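Local coordinates for protein xylosidase (Xanthomonas axonopodis pv. citri, PDB 6XN2) that probably hydrolyses xylose-containing chains as a family 43 glycoside hydrolase, binding beta-D-xylopyranose units in a pocket beside a calcium ion, at residues R115-P120 with L131-K136; M141-V146 with A164-I169; L183-I188 with G216-R221. All coordinates share one frame; numbering follows the deposited sequence.

Contact 1: residues R115-P120 with L131-K136. With XYP (beta-D-xylopyranose), chain E.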
loop_
_atom_site.group_PDB
_atom_site.type_symbol
_atom_site.label_atom_id
_atom_site.label_comp_id
_atom_site.label_asym_id
_atom_site.label_seq_id
_atom_site.Cartn_x
_atom_site.Cartn_y
_atom_site.Cartn_z
ATOM N N ARG A 115 16.956 6.018 -7.086
ATOM C CA ARG A 115 16.434 6.692 -5.906
ATOM C C ARG A 115 14.975 6.352 -5.616
ATOM O O ARG A 115 14.330 5.618 -6.368
ATOM C CB ARG A 115 16.579 8.207 -6.076
ATOM C CG ARG A 115 15.781 8.750 -7.249
ATOM C CD ARG A 115 16.172 10.171 -7.610
ATOM N NE ARG A 115 15.189 10.765 -8.510
ATOM C CZ ARG A 115 14.291 11.675 -8.138
ATOM N NH1 ARG A 115 14.266 12.109 -6.883
ATOM N NH2 ARG A 115 13.427 12.160 -9.023
ATOM N N GLN A 116 14.483 6.906 -4.510
ATOM C CA GLN A 116 13.081 6.834 -4.109
ATOM C C GLN A 116 12.572 5.403 -3.964
ATOM O O GLN A 116 11.807 4.890 -4.789
ATOM C CB GLN A 116 12.220 7.627 -5.093
ATOM C CG GLN A 116 12.529 9.119 -5.037
ATOM C CD GLN A 116 11.603 9.949 -5.893
ATOM O OE1 GLN A 116 11.468 9.713 -7.091
ATOM N NE2 GLN A 116 10.958 10.933 -5.280
ATOM N N MET A 117 13.015 4.772 -2.884
ATOM C CA MET A 117 12.538 3.457 -2.495
ATOM C C MET A 117 11.216 3.624 -1.758
ATOM O O MET A 117 11.196 3.904 -0.557
ATOM C CB MET A 117 13.579 2.762 -1.627
ATOM C CG MET A 117 14.930 2.605 -2.319
ATOM S SD MET A 117 14.949 1.118 -3.344
ATOM C CE MET A 117 15.532 -0.096 -2.164
ATOM N N TRP A 118 10.120 3.510 -2.493
ATOM C CA TRP A 118 8.781 3.747 -1.982
ATOM C C TRP A 118 8.037 2.535 -1.435
ATOM O O TRP A 118 8.603 1.515 -1.292
ATOM C CB TRP A 118 7.979 4.525 -3.021
ATOM C CG TRP A 118 8.421 5.970 -3.161
ATOM C CD1 TRP A 118 9.489 6.539 -2.614
ATOM C CD2 TRP A 118 7.761 7.000 -3.891
ATOM N NE1 TRP A 118 9.555 7.856 -2.942
ATOM C CE2 TRP A 118 8.497 8.164 -3.724
ATOM C CE3 TRP A 118 6.606 7.051 -4.652
ATOM C CZ2 TRP A 118 8.122 9.354 -4.290
ATOM C CZ3 TRP A 118 6.248 8.224 -5.212
ATOM C CH2 TRP A 118 6.994 9.356 -5.034
ATOM N N ALA A 119 6.766 2.700 -1.121
ATOM C CA ALA A 119 5.915 1.685 -0.534
ATOM C C ALA A 119 6.090 0.234 -0.968
ATOM O O ALA A 119 5.655 -0.121 -1.983
ATOM C CB ALA A 119 4.485 2.086 -0.705
ATOM N N PRO A 120 6.644 -0.607 -0.105
ATOM C CA PRO A 120 6.881 -1.986 -0.491
ATOM C C PRO A 120 5.904 -3.000 0.044
ATOM O O PRO A 120 5.018 -2.676 0.763
ATOM C CB PRO A 120 8.214 -2.254 0.167
ATOM C CG PRO A 120 8.101 -1.528 1.434
ATOM C CD PRO A 120 7.290 -0.305 1.166
ATOM N N LEU A 131 10.693 -9.475 -1.314
ATOM C CA LEU A 131 10.397 -8.096 -1.004
ATOM C C LEU A 131 10.148 -7.341 -2.286
ATOM O O LEU A 131 11.012 -7.198 -3.054
ATOM C CB LEU A 131 11.517 -7.451 -0.198
ATOM C CG LEU A 131 11.332 -6.023 0.302
ATOM C CD1 LEU A 131 10.130 -5.912 1.179
ATOM C CD2 LEU A 131 12.523 -5.548 1.070
ATOM N N TYR A 132 8.921 -6.920 -2.509
ATOM C CA TYR A 132 8.553 -6.164 -3.702
ATOM C C TYR A 132 8.602 -4.676 -3.400
ATOM O O TYR A 132 8.067 -4.239 -2.389
ATOM C CB TYR A 132 7.155 -6.558 -4.185
ATOM C CG TYR A 132 7.055 -8.011 -4.534
ATOM C CD1 TYR A 132 6.855 -8.968 -3.545
ATOM C CD2 TYR A 132 7.181 -8.435 -5.852
ATOM C CE1 TYR A 132 6.781 -10.311 -3.862
ATOM C CE2 TYR A 132 7.109 -9.774 -6.181
ATOM C CZ TYR A 132 6.909 -10.706 -5.184
ATOM O OH TYR A 132 6.834 -12.036 -5.505
ATOM N N PHE A 133 9.238 -3.898 -4.270
ATOM C CA PHE A 133 9.402 -2.471 -4.003
ATOM C C PHE A 133 9.409 -1.629 -5.271
ATOM O O PHE A 133 9.943 -2.047 -6.302
ATOM C CB PHE A 133 10.699 -2.229 -3.218
ATOM C CG PHE A 133 11.944 -2.593 -3.982
ATOM C CD1 PHE A 133 12.374 -3.907 -4.042
ATOM C CD2 PHE A 133 12.683 -1.620 -4.637
ATOM C CE1 PHE A 133 13.514 -4.251 -4.747
ATOM C CE2 PHE A 133 13.826 -1.963 -5.353
ATOM C CZ PHE A 133 14.242 -3.271 -5.397
ATOM N N PRO A 134 8.813 -0.429 -5.200
ATOM C CA PRO A 134 8.902 0.526 -6.299
ATOM C C PRO A 134 10.121 1.432 -6.125
ATOM O O PRO A 134 10.411 1.910 -5.019
ATOM C CB PRO A 134 7.600 1.314 -6.171
ATOM C CG PRO A 134 7.359 1.353 -4.675
ATOM C CD PRO A 134 7.981 0.084 -4.096
ATOM N N ALA A 135 10.850 1.650 -7.209
ATOM C CA ALA A 135 11.949 2.601 -7.178
ATOM C C ALA A 135 12.054 3.272 -8.531
ATOM O O ALA A 135 11.475 2.807 -9.512
ATOM C CB ALA A 135 13.259 1.912 -6.800
ATOM N N LYS A 136 12.798 4.366 -8.574
ATOM C CA LYS A 136 12.906 5.174 -9.774
ATOM C C LYS A 136 14.239 4.923 -10.473
ATOM O O LYS A 136 15.297 4.966 -9.838
ATOM C CB LYS A 136 12.749 6.651 -9.406
ATOM C CG LYS A 136 12.567 7.570 -10.585
ATOM C CD LYS A 136 12.176 8.972 -10.135
ATOM C CE LYS A 136 10.671 9.104 -9.979
ATOM N NZ LYS A 136 10.330 10.369 -9.266
HETATM O O1 XYP E . 2.769 9.059 -2.989
HETATM C C1 XYP E . 3.195 8.309 -1.876
HETATM C C2 XYP E . 3.437 6.884 -2.327
HETATM C C3 XYP E . 4.265 6.104 -1.356
HETATM C C4 XYP E . 5.489 6.898 -0.951
HETATM C C5 XYP E . 5.058 8.232 -0.416
HETATM O O2 XYP E . 2.231 6.156 -2.513
HETATM O O3 XYP E . 4.612 4.976 -2.103
HETATM O O4 XYP E . 6.170 6.236 0.066
HETATM O O5 XYP E . 4.350 8.944 -1.390
HETATM O O HOH W 1 11.101 13.396 -8.484
#
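The ring of Pro134 is a bump that fills the hollow in the curved backbone of Trp118-Pro120. Pro134 CD packs against Ala119 O at 3.1 Å, while Pro134 CG rests on Trp118 CB at 3.6 Å. A short, rigid ring suits this hollow, and a proline brings no N-H that would need an acceptor there. Its carbonyl does have work to do, since Trp118 N donates to Pro134 O over 3.0 Å. A second bump is Met117. Bent at chi2 (-85°), it brings SD obliquely to the Phe133 ring, 3.8 Å from Phe133 CD2, a Met-aromatic contact. Ala135, with no more than a methyl group, gives the same sulfur a shallow seat, and Tyr86 and Leu105 continue the apolar surroundings. Where the segments leave this core they pair as Arg115 with Lys136: Lys136 N donates to Arg115 O, and the return bond is weak. Beyond, three polar side chains lie together. The Lys136 chain runs alongside Gln116 and turns at chi3 (-87°), so that NZ approaches Gln116 OE1 in the carbonyl plane; the modelled 2.5 Å is short enough for the exact length to be doubtful. That oxygen also sits over the centre of the Arg115 guanidinium face. Within 115-120 the Trp118 ring, whose NE1 is held by Phe81 O, turns one face to xylose C4, and Ala119 N donates to xylose O3 over 3.3 Å. The chemistry implies a division of labour: apolar packing and backbone bonds are consistent with a firm seat for Trp118 and Ala119 at the sugar, while at the margin Gln116 OE1, and a water that accepts from Arg115 NH2 and weakly from Lys136 NZ, probably soften the repulsion of two cations 3.6 Å apart (NH2 to NZ).

Contact 2: residues M141-V146 with A164-I169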
loop_
_atom_site.group_PDB
_atom_site.type_symbol
_atom_site.label_atom_id
_atom_site.label_comp_id
_atom_site.label_asym_id
_atom_site.label_seq_id
_atom_site.Cartn_x
_atom_site.Cartn_y
_atom_site.Cartn_z
ATOM N N MET A 141 11.844 7.177 -14.403
ATOM C CA MET A 141 10.694 6.326 -14.430
ATOM C C MET A 141 10.650 5.313 -13.298
ATOM O O MET A 141 11.599 4.638 -13.052
ATOM C CB MET A 141 10.646 5.543 -15.734
ATOM C CG MET A 141 10.580 6.349 -17.015
ATOM S SD MET A 141 9.139 7.379 -17.150
ATOM C CE MET A 141 9.702 8.869 -16.457
ATOM N N PHE A 142 9.512 5.242 -12.629
ATOM C CA PHE A 142 9.270 4.226 -11.599
ATOM C C PHE A 142 9.059 2.853 -12.219
ATOM O O PHE A 142 8.403 2.716 -13.254
ATOM C CB PHE A 142 8.043 4.574 -10.749
ATOM C CG PHE A 142 8.331 5.481 -9.580
ATOM C CD1 PHE A 142 9.195 5.082 -8.568
ATOM C CD2 PHE A 142 7.702 6.710 -9.468
ATOM C CE1 PHE A 142 9.448 5.903 -7.486
ATOM C CE2 PHE A 142 7.945 7.528 -8.387
ATOM C CZ PHE A 142 8.820 7.124 -7.396
ATOM N N GLN A 143 9.494 1.833 -11.525
ATOM C CA GLN A 143 9.267 0.446 -11.863
ATOM C C GLN A 143 9.279 -0.338 -10.547
ATOM O O GLN A 143 9.618 0.147 -9.530
ATOM C CB GLN A 143 10.271 -0.118 -12.855
ATOM C CG GLN A 143 9.894 0.019 -14.306
ATOM C CD GLN A 143 10.705 -0.872 -15.214
ATOM O OE1 GLN A 143 11.720 -0.497 -15.672
ATOM N NE2 GLN A 143 10.233 -2.034 -15.458
ATOM N N ILE A 144 8.875 -1.569 -10.610
ATOM C CA ILE A 144 8.793 -2.385 -9.424
ATOM C C ILE A 144 9.828 -3.489 -9.515
ATOM O O ILE A 144 9.860 -4.234 -10.490
ATOM C CB ILE A 144 7.385 -2.967 -9.258
ATOM C CG1 ILE A 144 6.413 -1.825 -8.968
ATOM C CG2 ILE A 144 7.363 -4.000 -8.135
ATOM C CD1 ILE A 144 4.993 -2.235 -9.020
ATOM N N GLY A 145 10.704 -3.549 -8.516
ATOM C CA GLY A 145 11.701 -4.598 -8.443
ATOM C C GLY A 145 11.367 -5.580 -7.339
ATOM O O GLY A 145 10.440 -5.361 -6.559
ATOM N N VAL A 146 12.110 -6.673 -7.271
ATOM C CA VAL A 146 11.917 -7.623 -6.187
ATOM C C VAL A 146 13.285 -8.033 -5.623
ATOM O O VAL A 146 14.305 -7.989 -6.322
ATOM C CB VAL A 146 11.086 -8.861 -6.653
ATOM C CG1 VAL A 146 11.854 -9.678 -7.685
ATOM C CG2 VAL A 146 10.667 -9.729 -5.464
ATOM N N ALA A 164 9.711 -7.285 -15.241
ATOM C CA ALA A 164 9.221 -6.910 -16.537
ATOM C C ALA A 164 7.729 -6.823 -16.525
ATOM O O ALA A 164 7.099 -7.663 -16.002
ATOM C CB ALA A 164 9.675 -7.895 -17.586
ATOM N N GLY A 165 7.199 -5.796 -17.134
ATOM C CA GLY A 165 5.784 -5.607 -17.187
ATOM C C GLY A 165 5.295 -4.704 -16.086
ATOM O O GLY A 165 4.141 -4.438 -16.003
ATOM N N THR A 166 6.210 -4.272 -15.235
ATOM C CA THR A 166 5.855 -3.388 -14.180
ATOM C C THR A 166 6.288 -1.999 -14.505
ATOM O O THR A 166 7.119 -1.750 -15.289
ATOM C CB THR A 166 6.373 -3.795 -12.809
ATOM O OG1 THR A 166 7.777 -3.648 -12.759
ATOM C CG2 THR A 166 5.984 -5.188 -12.511
ATOM N N TYR A 167 5.563 -1.115 -13.892
ATOM C CA TYR A 167 5.673 0.313 -13.992
ATOM C C TYR A 167 4.909 0.954 -12.834
ATOM O O TYR A 167 4.391 0.199 -12.012
ATOM C CB TYR A 167 5.127 0.777 -15.318
ATOM C CG TYR A 167 3.780 0.259 -15.655
ATOM C CD1 TYR A 167 3.625 -0.924 -16.285
ATOM C CD2 TYR A 167 2.677 0.980 -15.400
ATOM C CE1 TYR A 167 2.411 -1.402 -16.609
ATOM C CE2 TYR A 167 1.455 0.518 -15.735
ATOM C CZ TYR A 167 1.334 -0.693 -16.342
ATOM O OH TYR A 167 0.142 -1.189 -16.678
ATOM N N SER A 168 5.034 2.298 -12.624
ATOM C CA SER A 168 4.343 2.997 -11.553
ATOM C C SER A 168 4.814 2.441 -10.194
ATOM O O SER A 168 5.934 1.919 -10.077
ATOM C CB SER A 168 2.818 2.872 -11.721
ATOM O OG SER A 168 2.124 3.814 -10.916
ATOM N N ILE A 169 3.998 2.578 -9.168
ATOM C CA ILE A 169 4.409 2.246 -7.817
ATOM C C ILE A 169 3.478 1.401 -6.977
ATOM O O ILE A 169 2.606 0.778 -7.490
ATOM C CB ILE A 169 4.556 3.570 -7.036
ATOM C CG1 ILE A 169 3.287 4.382 -7.126
ATOM C CG2 ILE A 169 5.610 4.454 -7.600
ATOM C CD1 ILE A 169 3.279 5.608 -6.254
HETATM O O HOH W 2 6.659 4.481 -14.257
#
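One face of the Phe142 ring carries the CG2 methyl of Ile169, a CH-pi contact with the carbon 3.6 Å from the ring centroid and only 16° off the normal. Trp118 meets the same phenyl group at about 45°, which joins Ile169 and Phe142 to the wall of the sugar site; Ile169 itself touches xylose. Tyr167 has its CB directed away from strand 142-146, and its ring stacks on Tyr196 and meets Phe185 edge-to-face. The third flat group, the Gln143 amide, uses NE2 to reach Thr166 O at 3.1 Å, from well above the carbonyl plane, while its OE1 accepts from Arg137. Thr166 points toward the strand. With OG1 held between its backbone N and carbonyl carbon (chi1 69°), the hydroxyl accepts from Ile144 N over 3.2 Å and is hydrogen-bonded to Ile163 O as well; it makes both bonds while the threonine carbons pack on Ile144 CB (Thr166 CB 3.8 Å away). Water 2 bridges Phe142 O, at 2.7 Å, and Ser168 N, whose direct bond to that carbonyl is long and weak. Tyr167 O and Ser168 O are buried without partners. Side-chain grips and a water thus stand in for regular strand pairing, as befits the connection of a family 43 beta-propeller that leaves the outer strand 157-158 of one blade for the inner strand 172-175 of the next.

Contact 3: residues L183-I188 with G216-R221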
loop_
_atom_site.group_PDB
_atom_site.type_symbol
_atom_site.label_atom_id
_atom_site.label_comp_id
_atom_site.label_asym_id
_atom_site.label_seq_id
_atom_site.Cartn_x
_atom_site.Cartn_y
_atom_site.Cartn_z
ATOM N N LEU A 183 -0.030 -9.784 -8.107
ATOM C CA LEU A 183 0.589 -8.492 -7.864
ATOM C C LEU A 183 -0.349 -7.371 -8.293
ATOM O O LEU A 183 -0.868 -7.377 -9.411
ATOM C CB LEU A 183 1.927 -8.380 -8.605
ATOM C CG LEU A 183 2.588 -6.991 -8.570
ATOM C CD1 LEU A 183 3.034 -6.606 -7.159
ATOM C CD2 LEU A 183 3.748 -6.932 -9.557
ATOM N N TYR A 184 -0.587 -6.434 -7.382
ATOM C CA TYR A 184 -1.354 -5.230 -7.674
ATOM C C TYR A 184 -0.423 -4.045 -7.621
ATOM O O TYR A 184 0.444 -3.993 -6.756
ATOM C CB TYR A 184 -2.493 -5.041 -6.671
ATOM C CG TYR A 184 -3.506 -6.158 -6.676
ATOM C CD1 TYR A 184 -3.287 -7.326 -5.947
ATOM C CD2 TYR A 184 -4.691 -6.042 -7.405
ATOM C CE1 TYR A 184 -4.223 -8.356 -5.944
ATOM C CE2 TYR A 184 -5.632 -7.069 -7.406
ATOM C CZ TYR A 184 -5.388 -8.220 -6.677
ATOM O OH TYR A 184 -6.313 -9.238 -6.676
ATOM N N PHE A 185 -0.594 -3.091 -8.528
ATOM C CA PHE A 185 0.215 -1.885 -8.454
ATOM C C PHE A 185 -0.430 -0.673 -9.116
ATOM O O PHE A 185 -1.425 -0.788 -9.838
ATOM C CB PHE A 185 1.617 -2.143 -9.050
ATOM C CG PHE A 185 1.627 -2.599 -10.497
ATOM C CD1 PHE A 185 1.476 -3.942 -10.824
ATOM C CD2 PHE A 185 1.850 -1.690 -11.526
ATOM C CE1 PHE A 185 1.513 -4.369 -12.147
ATOM C CE2 PHE A 185 1.893 -2.111 -12.855
ATOM C CZ PHE A 185 1.722 -3.450 -13.165
ATOM N N GLY A 186 0.143 0.494 -8.843
ATOM C CA GLY A 186 -0.326 1.723 -9.445
ATOM C C GLY A 186 -0.452 2.893 -8.496
ATOM O O GLY A 186 -0.778 2.752 -7.321
ATOM N N GLY A 187 -0.181 4.071 -9.027
ATOM C CA GLY A 187 -0.411 5.308 -8.311
ATOM C C GLY A 187 -0.380 6.408 -9.345
ATOM O O GLY A 187 0.520 6.426 -10.182
ATOM N N ILE A 188 -1.342 7.308 -9.304
ATOM C CA ILE A 188 -1.363 8.416 -10.221
ATOM C C ILE A 188 -0.531 9.591 -9.717
ATOM O O ILE A 188 0.194 9.436 -8.764
ATOM C CB ILE A 188 -2.779 8.832 -10.649
ATOM C CG1 ILE A 188 -3.592 9.304 -9.463
ATOM C CG2 ILE A 188 -3.463 7.698 -11.386
ATOM C CD1 ILE A 188 -4.918 9.866 -9.848
ATOM N N GLY A 216 -7.626 2.604 -12.980
ATOM C CA GLY A 216 -7.620 1.683 -11.863
ATOM C C GLY A 216 -6.232 1.114 -11.657
ATOM O O GLY A 216 -5.340 1.315 -12.484
ATOM N N PRO A 217 -6.034 0.394 -10.547
ATOM C CA PRO A 217 -4.739 -0.262 -10.342
ATOM C C PRO A 217 -4.529 -1.371 -11.370
ATOM O O PRO A 217 -5.470 -1.746 -12.068
ATOM C CB PRO A 217 -4.848 -0.823 -8.920
ATOM C CG PRO A 217 -6.327 -1.042 -8.722
ATOM C CD PRO A 217 -7.010 0.067 -9.489
ATOM N N ARG A 218 -3.346 -1.923 -11.427
ATOM C CA ARG A 218 -3.068 -3.014 -12.310
ATOM C C ARG A 218 -3.000 -4.319 -11.524
ATOM O O ARG A 218 -2.701 -4.296 -10.365
ATOM C CB ARG A 218 -1.762 -2.767 -12.985
ATOM C CG ARG A 218 -1.669 -1.424 -13.642
ATOM C CD ARG A 218 -2.728 -1.240 -14.697
ATOM N NE ARG A 218 -2.581 -2.167 -15.795
ATOM C CZ ARG A 218 -3.217 -2.062 -16.938
ATOM N NH1 ARG A 218 -4.042 -1.078 -17.125
ATOM N NH2 ARG A 218 -3.031 -2.925 -17.887
ATOM N N VAL A 219 -3.299 -5.431 -12.156
ATOM C CA VAL A 219 -3.217 -6.704 -11.495
ATOM C C VAL A 219 -2.605 -7.733 -12.425
ATOM O O VAL A 219 -2.878 -7.740 -13.567
ATOM C CB VAL A 219 -4.565 -7.187 -10.981
ATOM C CG1 VAL A 219 -5.558 -7.338 -12.090
ATOM C CG2 VAL A 219 -4.448 -8.464 -10.179
ATOM N N ALA A 220 -1.724 -8.558 -11.908
ATOM C CA ALA A 220 -1.127 -9.605 -12.686
ATOM C C ALA A 220 -0.767 -10.773 -11.811
ATOM O O ALA A 220 -0.149 -10.621 -10.817
ATOM C CB ALA A 220 0.092 -9.108 -13.382
ATOM N N ARG A 221 -1.153 -11.958 -12.232
ATOM C CA ARG A 221 -0.783 -13.139 -11.490
ATOM C C ARG A 221 0.722 -13.301 -11.582
ATOM O O ARG A 221 1.326 -13.065 -12.581
ATOM C CB ARG A 221 -1.482 -14.403 -12.015
ATOM C CG ARG A 221 -1.210 -15.630 -11.182
ATOM C CD ARG A 221 -1.903 -16.870 -11.646
ATOM N NE ARG A 221 -1.387 -17.385 -12.894
ATOM C CZ ARG A 221 -0.315 -18.165 -13.003
ATOM N NH1 ARG A 221 0.393 -18.504 -11.937
ATOM N NH2 ARG A 221 0.069 -18.581 -14.194
#
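Pro217 leads into an antiparallel pairing of strands 183-185 and 218-221, two neighbouring strands within one blade of the beta-propeller. Its CB lies 3.5 Å from Phe185 O, and Gly186 passes close by without a side chain to push against the proline. Arg218 comes next and forms a hydrogen-bonded pair with Phe185: Arg218 N donates almost straight to Phe185 O (2.7 Å, 173°), and Phe185 N returns a bond to Arg218 O. On the same face of the sheet the aliphatic base of the arginine covers the phenyl ring, with CB 3.6 Å from the Phe185 centroid. With CG set between the backbone N and the carbonyl carbon (chi1 59°), the Phe185 ring leans over toward Arg218. Arginine suits this place because its chain can serve as apolar cover first and then bend at chi2 and chi3, carrying the guanidinium off to Ser233, with a weak bond to Asn199. Val219 points to the other face, in the non-hydrogen-bonded pair with Tyr184. Its CG2 lies over the tyrosine ring near the rim, tightly packed at 3.3 Å from Tyr184 CE2; the phenol hydroxyl reaches on to Pro288 O. Ala220, small beside the branched Leu183, completes the register. It donates through N to Leu183 O at 2.9 Å, and Leu183 N answers to Ala220 O at 2.8 Å with an N-H...O angle of 170°.

How the contacts relate
From the N terminus the three contacts follow in series, none enclosing or crossing another. Contact 1 closes a short loop of ten residues, mostly strand, joining the approach to strand 121-125 with the end of strand 128-136. The chain then turns into strand 142-149, which pairs directly with 128-136, as in Phe133 O to Gly145 N, so contacts 1 and 2 share one blade. Contact 2 closes a 17-residue loop and delivers the chain to the next blade, where Ile169 O meets Gly186 N of contact 3. That contact closes the longest loop, 27 residues. Contacts 1 and 3 do not touch; segment 164-169 joins their blades.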